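Local coordinates for protein putative sortase (Streptococcus pneumoniae, PDB 2W1K) that probably acts as a pilus-associated class C sortase, a transpeptidase that joins pilin subunits covalently during fibre assembly on the pneumococcal surface, at residues K160-I173 with N182-V194. Residues are numbered along the deposited sequence; the frame is centred on the assembly and turned at random.
Sequences KLESVSSKNIMTLI and NKRLLVNFERVAV
Thr171 and Asn188 face each other as a non-hydrogen-bonded pair of the antiparallel hairpin 168-176/183-196, their side chains side by side. Thr171 OG1, set beside its own backbone N (chi1 -63°), donates to Asn188 OD1 at 2.7 Å. Arg107 reaches both groups, bonding Thr171 OG1 through NE and Asn188 OD1 through NH2, while Asp149 and Glu151 take Asn188 ND2; these bonds fix the buried amide's rotation. Next to this polar knot the packing is apolar and close: Leu186 CD1 meets Ile173 CD1 at 3.7 Å and, from the preceding 3-10 turn, Leu161 CD2 at 4.0 Å. On the other face, Leu172 CD2 lies obliquely against the Phe189 ring, 3.5 Å from CE1. Backbone bonds join Met170 with Phe189 and Leu172 with Val187 in both directions. Toward Lys167 the contact loosens into solvent. There Lys167 NZ, brought round by a terminal bend (chi4 -67°), forms a salt bridge with Glu190 OE2 at 3.0 Å, and a water links that oxygen to Asn168 N. Arg191 NE gives Asn168 OD1 a weak bond, the amide and guanidinium planes 66° apart; Leu101 O and Gly103 O hold Asn168 ND2. Arg191 NH2 bonds to Tyr145 OH, and NH1 forms a salt bridge with a MES molecule, probably from the crystallisation liquor. Within the sortase beta fold, strand 168-176 runs between parallel strand 106-111 and antiparallel strand 183-196, itself flanked by strand 141-153.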
loop_
_atom_site.group_PDB
_atom_site.type_symbol
_atom_site.label_atom_id
_atom_site.label_comp_id
_atom_site.label_asym_id
_atom_site.label_seq_id
_atom_site.Cartn_x
_atom_site.Cartn_y
_atom_site.Cartn_z
ATOM N N LYS A 160 -13.799 -10.543 -0.892
ATOM C CA LYS A 160 -13.824 -9.526 -1.886
ATOM C C LYS A 160 -12.558 -8.714 -1.943
ATOM O O LYS A 160 -12.466 -7.739 -2.697
ATOM C CB LYS A 160 -14.923 -8.551 -1.592
ATOM C CG LYS A 160 -16.251 -9.181 -1.574
ATOM C CD LYS A 160 -17.273 -8.403 -2.346
ATOM C CE LYS A 160 -18.679 -8.967 -2.069
ATOM N NZ LYS A 160 -19.752 -7.871 -2.005
ATOM N N LEU A 161 -11.588 -9.084 -1.117
ATOM C CA LEU A 161 -10.225 -8.479 -1.135
ATOM C C LEU A 161 -9.267 -9.286 -2.011
ATOM O O LEU A 161 -8.172 -8.818 -2.291
ATOM C CB LEU A 161 -9.655 -8.365 0.301
ATOM C CG LEU A 161 -10.391 -7.405 1.300
ATOM C CD1 LEU A 161 -9.701 -7.272 2.652
ATOM C CD2 LEU A 161 -10.627 -6.055 0.684
ATOM N N GLU A 162 -9.653 -10.497 -2.415
ATOM C CA GLU A 162 -8.751 -11.307 -3.173
ATOM C C GLU A 162 -8.773 -10.953 -4.637
ATOM O O GLU A 162 -9.683 -10.372 -5.085
ATOM C CB GLU A 162 -9.180 -12.760 -3.095
ATOM C CG GLU A 162 -9.389 -13.126 -1.735
ATOM C CD GLU A 162 -9.495 -14.595 -1.574
ATOM O OE1 GLU A 162 -10.538 -15.188 -1.961
ATOM O OE2 GLU A 162 -8.491 -15.134 -1.046
ATOM N N SER A 163 -7.758 -11.361 -5.358
ATOM C CA SER A 163 -7.602 -10.994 -6.755
ATOM C C SER A 163 -8.805 -11.579 -7.526
ATOM O O SER A 163 -9.304 -12.632 -7.206
ATOM C CB SER A 163 -6.245 -11.541 -7.311
ATOM O OG SER A 163 -6.258 -11.677 -8.741
ATOM N N VAL A 164 -9.182 -10.954 -8.609
ATOM C CA VAL A 164 -10.383 -11.323 -9.283
ATOM C C VAL A 164 -10.033 -11.455 -10.757
ATOM O O VAL A 164 -10.894 -11.677 -11.590
ATOM C CB VAL A 164 -11.410 -10.156 -8.987
ATOM C CG1 VAL A 164 -11.905 -9.514 -10.221
ATOM C CG2 VAL A 164 -12.495 -10.645 -8.066
ATOM N N SER A 165 -8.741 -11.333 -11.097
ATOM C CA SER A 165 -8.343 -11.178 -12.490
ATOM C C SER A 165 -6.833 -11.372 -12.631
ATOM O O SER A 165 -6.138 -11.433 -11.651
ATOM C CB SER A 165 -8.736 -9.779 -13.040
ATOM O OG SER A 165 -7.721 -8.786 -12.800
ATOM N N SER A 166 -6.328 -11.424 -13.859
ATOM C CA SER A 166 -4.917 -11.643 -14.061
ATOM C C SER A 166 -4.185 -10.324 -13.988
ATOM O O SER A 166 -2.987 -10.297 -14.096
ATOM C CB SER A 166 -4.669 -12.311 -15.425
ATOM O OG SER A 166 -5.083 -11.382 -16.364
ATOM N N LYS A 167 -4.880 -9.232 -13.737
ATOM C CA LYS A 167 -4.254 -7.932 -13.614
ATOM C C LYS A 167 -3.340 -7.825 -12.399
ATOM O O LYS A 167 -3.438 -8.575 -11.453
ATOM C CB LYS A 167 -5.361 -6.818 -13.516
ATOM C CG LYS A 167 -6.134 -6.654 -14.862
ATOM C CD LYS A 167 -7.084 -5.487 -14.805
ATOM C CE LYS A 167 -7.857 -5.253 -16.129
ATOM N NZ LYS A 167 -6.941 -4.809 -17.302
ATOM N N ASN A 168 -2.535 -6.785 -12.412
ATOM C CA ASN A 168 -1.691 -6.447 -11.307
ATOM C C ASN A 168 -2.311 -5.188 -10.667
ATOM O O ASN A 168 -2.342 -4.126 -11.302
ATOM C CB ASN A 168 -0.243 -6.219 -11.774
ATOM C CG ASN A 168 0.722 -6.020 -10.618
ATOM O OD1 ASN A 168 0.800 -4.936 -10.025
ATOM N ND2 ASN A 168 1.496 -7.062 -10.302
ATOM N N ILE A 169 -2.739 -5.314 -9.406
ATOM C CA ILE A 169 -3.608 -4.328 -8.793
ATOM C C ILE A 169 -3.096 -3.911 -7.448
ATOM O O ILE A 169 -2.494 -4.719 -6.749
ATOM C CB ILE A 169 -5.005 -4.946 -8.588
ATOM C CG1 ILE A 169 -5.556 -5.494 -9.929
ATOM C CG2 ILE A 169 -5.974 -3.934 -7.955
ATOM C CD1 ILE A 169 -5.987 -4.426 -11.038
ATOM N N MET A 170 -3.287 -2.646 -7.114
ATOM C CA MET A 170 -3.128 -2.205 -5.748
ATOM C C MET A 170 -4.498 -1.702 -5.300
ATOM O O MET A 170 -5.102 -0.854 -6.045
ATOM C CB MET A 170 -2.145 -1.033 -5.630
ATOM C CG MET A 170 -1.944 -0.575 -4.163
ATOM S SD MET A 170 -0.591 0.592 -4.040
ATOM C CE MET A 170 0.762 -0.587 -3.838
ATOM N N THR A 171 -5.019 -2.260 -4.199
ATOM C CA THR A 171 -6.375 -1.849 -3.747
ATOM C C THR A 171 -6.215 -1.075 -2.443
ATOM O O THR A 171 -5.484 -1.521 -1.518
ATOM C CB THR A 171 -7.335 -3.035 -3.532
ATOM O OG1 THR A 171 -7.533 -3.717 -4.794
ATOM C CG2 THR A 171 -8.730 -2.601 -2.886
ATOM N N LEU A 172 -6.767 0.154 -2.413
ATOM C CA LEU A 172 -6.789 1.002 -1.198
ATOM C C LEU A 172 -8.092 0.720 -0.414
ATOM O O LEU A 172 -9.191 0.714 -0.991
ATOM C CB LEU A 172 -6.719 2.469 -1.583
ATOM C CG LEU A 172 -5.315 3.025 -1.851
ATOM C CD1 LEU A 172 -4.111 2.133 -2.162
ATOM C CD2 LEU A 172 -5.178 4.384 -2.472
ATOM N N ILE A 173 -7.982 0.507 0.908
ATOM C CA ILE A 173 -9.200 0.259 1.685
ATOM C C ILE A 173 -9.271 1.224 2.864
ATOM O O ILE A 173 -8.279 1.452 3.544
ATOM C CB ILE A 173 -9.257 -1.214 2.248
ATOM C CG1 ILE A 173 -10.624 -1.424 2.954
ATOM C CG2 ILE A 173 -8.007 -1.497 3.159
ATOM C CD1 ILE A 173 -10.947 -2.925 3.277
ATOM N N ASN A 182 -19.473 1.607 8.848
ATOM C CA ASN A 182 -19.846 0.277 8.958
ATOM C C ASN A 182 -19.605 -0.471 7.642
ATOM O O ASN A 182 -19.899 -1.673 7.507
ATOM C CB ASN A 182 -21.298 0.209 9.417
ATOM C CG ASN A 182 -22.272 0.725 8.408
ATOM O OD1 ASN A 182 -22.114 1.815 7.792
ATOM N ND2 ASN A 182 -23.370 -0.028 8.273
ATOM N N LYS A 183 -19.040 0.241 6.680
ATOM C CA LYS A 183 -18.664 -0.379 5.389
ATOM C C LYS A 183 -17.189 -0.155 5.046
ATOM O O LYS A 183 -16.429 0.435 5.823
ATOM C CB LYS A 183 -19.635 0.094 4.279
ATOM C CG LYS A 183 -21.051 -0.384 4.636
ATOM C CD LYS A 183 -22.050 -0.094 3.579
ATOM C CE LYS A 183 -23.378 -0.749 3.910
ATOM N NZ LYS A 183 -24.428 -0.197 2.974
ATOM N N ARG A 184 -16.744 -0.704 3.918
ATOM C CA ARG A 184 -15.338 -0.468 3.550
ATOM C C ARG A 184 -15.392 0.021 2.133
ATOM O O ARG A 184 -16.003 -0.631 1.281
ATOM C CB ARG A 184 -14.503 -1.719 3.650
ATOM C CG ARG A 184 -14.636 -2.435 4.951
ATOM C CD ARG A 184 -13.867 -1.626 6.003
ATOM N NE ARG A 184 -13.954 -2.265 7.297
ATOM C CZ ARG A 184 -14.767 -1.859 8.302
ATOM N NH1 ARG A 184 -15.612 -0.804 8.186
ATOM N NH2 ARG A 184 -14.723 -2.509 9.434
ATOM N N LEU A 185 -14.789 1.175 1.905
ATOM C CA LEU A 185 -14.513 1.652 0.548
ATOM C C LEU A 185 -13.215 1.038 -0.094
ATOM O O LEU A 185 -12.090 1.130 0.432
ATOM C CB LEU A 185 -14.495 3.186 0.508
ATOM C CG LEU A 185 -14.088 3.861 -0.829
ATOM C CD1 LEU A 185 -14.988 3.437 -1.978
ATOM C CD2 LEU A 185 -14.095 5.366 -0.701
ATOM N N LEU A 186 -13.373 0.444 -1.251
ATOM C CA LEU A 186 -12.201 -0.052 -1.990
ATOM C C LEU A 186 -11.985 0.771 -3.234
ATOM O O LEU A 186 -12.858 0.853 -4.043
ATOM C CB LEU A 186 -12.439 -1.480 -2.464
ATOM C CG LEU A 186 -12.190 -2.710 -1.587
ATOM C CD1 LEU A 186 -12.431 -2.559 -0.096
ATOM C CD2 LEU A 186 -12.792 -4.029 -2.153
ATOM N N VAL A 187 -10.770 1.261 -3.441
ATOM C CA VAL A 187 -10.399 1.923 -4.653
ATOM C C VAL A 187 -9.256 1.089 -5.315
ATOM O O VAL A 187 -8.184 0.904 -4.734
ATOM C CB VAL A 187 -9.904 3.395 -4.319
ATOM C CG1 VAL A 187 -9.668 4.134 -5.599
ATOM C CG2 VAL A 187 -10.955 4.199 -3.425
ATOM N N ASN A 188 -9.513 0.537 -6.510
ATOM C CA ASN A 188 -8.580 -0.308 -7.263
ATOM C C ASN A 188 -7.758 0.484 -8.236
ATOM O O ASN A 188 -8.283 1.386 -8.943
ATOM C CB ASN A 188 -9.321 -1.469 -7.940
ATOM C CG ASN A 188 -10.215 -2.193 -6.922
ATOM O OD1 ASN A 188 -9.730 -2.591 -5.881
ATOM N ND2 ASN A 188 -11.531 -2.203 -7.148
ATOM N N PHE A 189 -6.474 0.150 -8.277
ATOM C CA PHE A 189 -5.569 0.815 -9.177
ATOM C C PHE A 189 -4.838 -0.251 -10.010
ATOM O O PHE A 189 -4.453 -1.266 -9.443
ATOM C CB PHE A 189 -4.482 1.504 -8.337
ATOM C CG PHE A 189 -4.940 2.767 -7.647
ATOM C CD1 PHE A 189 -5.686 2.705 -6.444
ATOM C CD2 PHE A 189 -4.606 4.025 -8.178
ATOM C CE1 PHE A 189 -6.105 3.908 -5.790
ATOM C CE2 PHE A 189 -4.999 5.212 -7.515
ATOM C CZ PHE A 189 -5.741 5.133 -6.322
ATOM N N GLU A 190 -4.597 -0.018 -11.318
ATOM C CA GLU A 190 -3.870 -0.998 -12.119
ATOM C C GLU A 190 -2.441 -0.451 -12.348
ATOM O O GLU A 190 -2.225 0.760 -12.530
ATOM C CB GLU A 190 -4.558 -1.293 -13.493
ATOM C CG GLU A 190 -3.920 -2.533 -14.145
ATOM C CD GLU A 190 -4.640 -3.040 -15.459
ATOM O OE1 GLU A 190 -5.523 -2.319 -15.910
ATOM O OE2 GLU A 190 -4.300 -4.137 -16.001
ATOM N N ARG A 191 -1.481 -1.355 -12.337
ATOM C CA ARG A 191 -0.125 -1.000 -12.508
ATOM C C ARG A 191 0.121 -0.594 -13.907
ATOM O O ARG A 191 -0.293 -1.312 -14.852
ATOM C CB ARG A 191 0.765 -2.179 -12.219
ATOM C CG ARG A 191 2.261 -1.804 -12.468
ATOM C CD ARG A 191 3.173 -3.086 -12.028
ATOM N NE ARG A 191 3.124 -3.336 -10.578
ATOM C CZ ARG A 191 4.209 -3.659 -9.841
ATOM N NH1 ARG A 191 5.427 -3.910 -10.427
ATOM N NH2 ARG A 191 4.110 -3.749 -8.544
ATOM N N VAL A 192 0.849 0.514 -14.037
ATOM C CA VAL A 192 1.216 1.008 -15.368
ATOM C C VAL A 192 2.713 0.835 -15.824
ATOM O O VAL A 192 2.999 0.483 -16.978
ATOM C CB VAL A 192 0.706 2.544 -15.457
ATOM C CG1 VAL A 192 1.444 3.319 -16.391
ATOM C CG2 VAL A 192 -0.753 2.571 -15.697
ATOM N N ALA A 193 3.655 1.123 -14.943
ATOM C CA ALA A 193 5.041 1.140 -15.361
ATOM C C ALA A 193 5.841 1.118 -14.043
ATOM O O ALA A 193 5.286 1.387 -12.944
ATOM C CB ALA A 193 5.358 2.472 -16.177
ATOM N N VAL A 194 7.126 0.780 -14.164
ATOM C CA VAL A 194 8.071 0.736 -13.071
ATOM C C VAL A 194 9.237 1.633 -13.624
ATOM O O VAL A 194 9.721 1.395 -14.717
ATOM C CB VAL A 194 8.650 -0.710 -12.829
ATOM C CG1 VAL A 194 9.747 -0.677 -11.801
ATOM C CG2 VAL A 194 7.548 -1.687 -12.351
HETATM O O HOH W 1 -2.159 -5.475 -15.158
#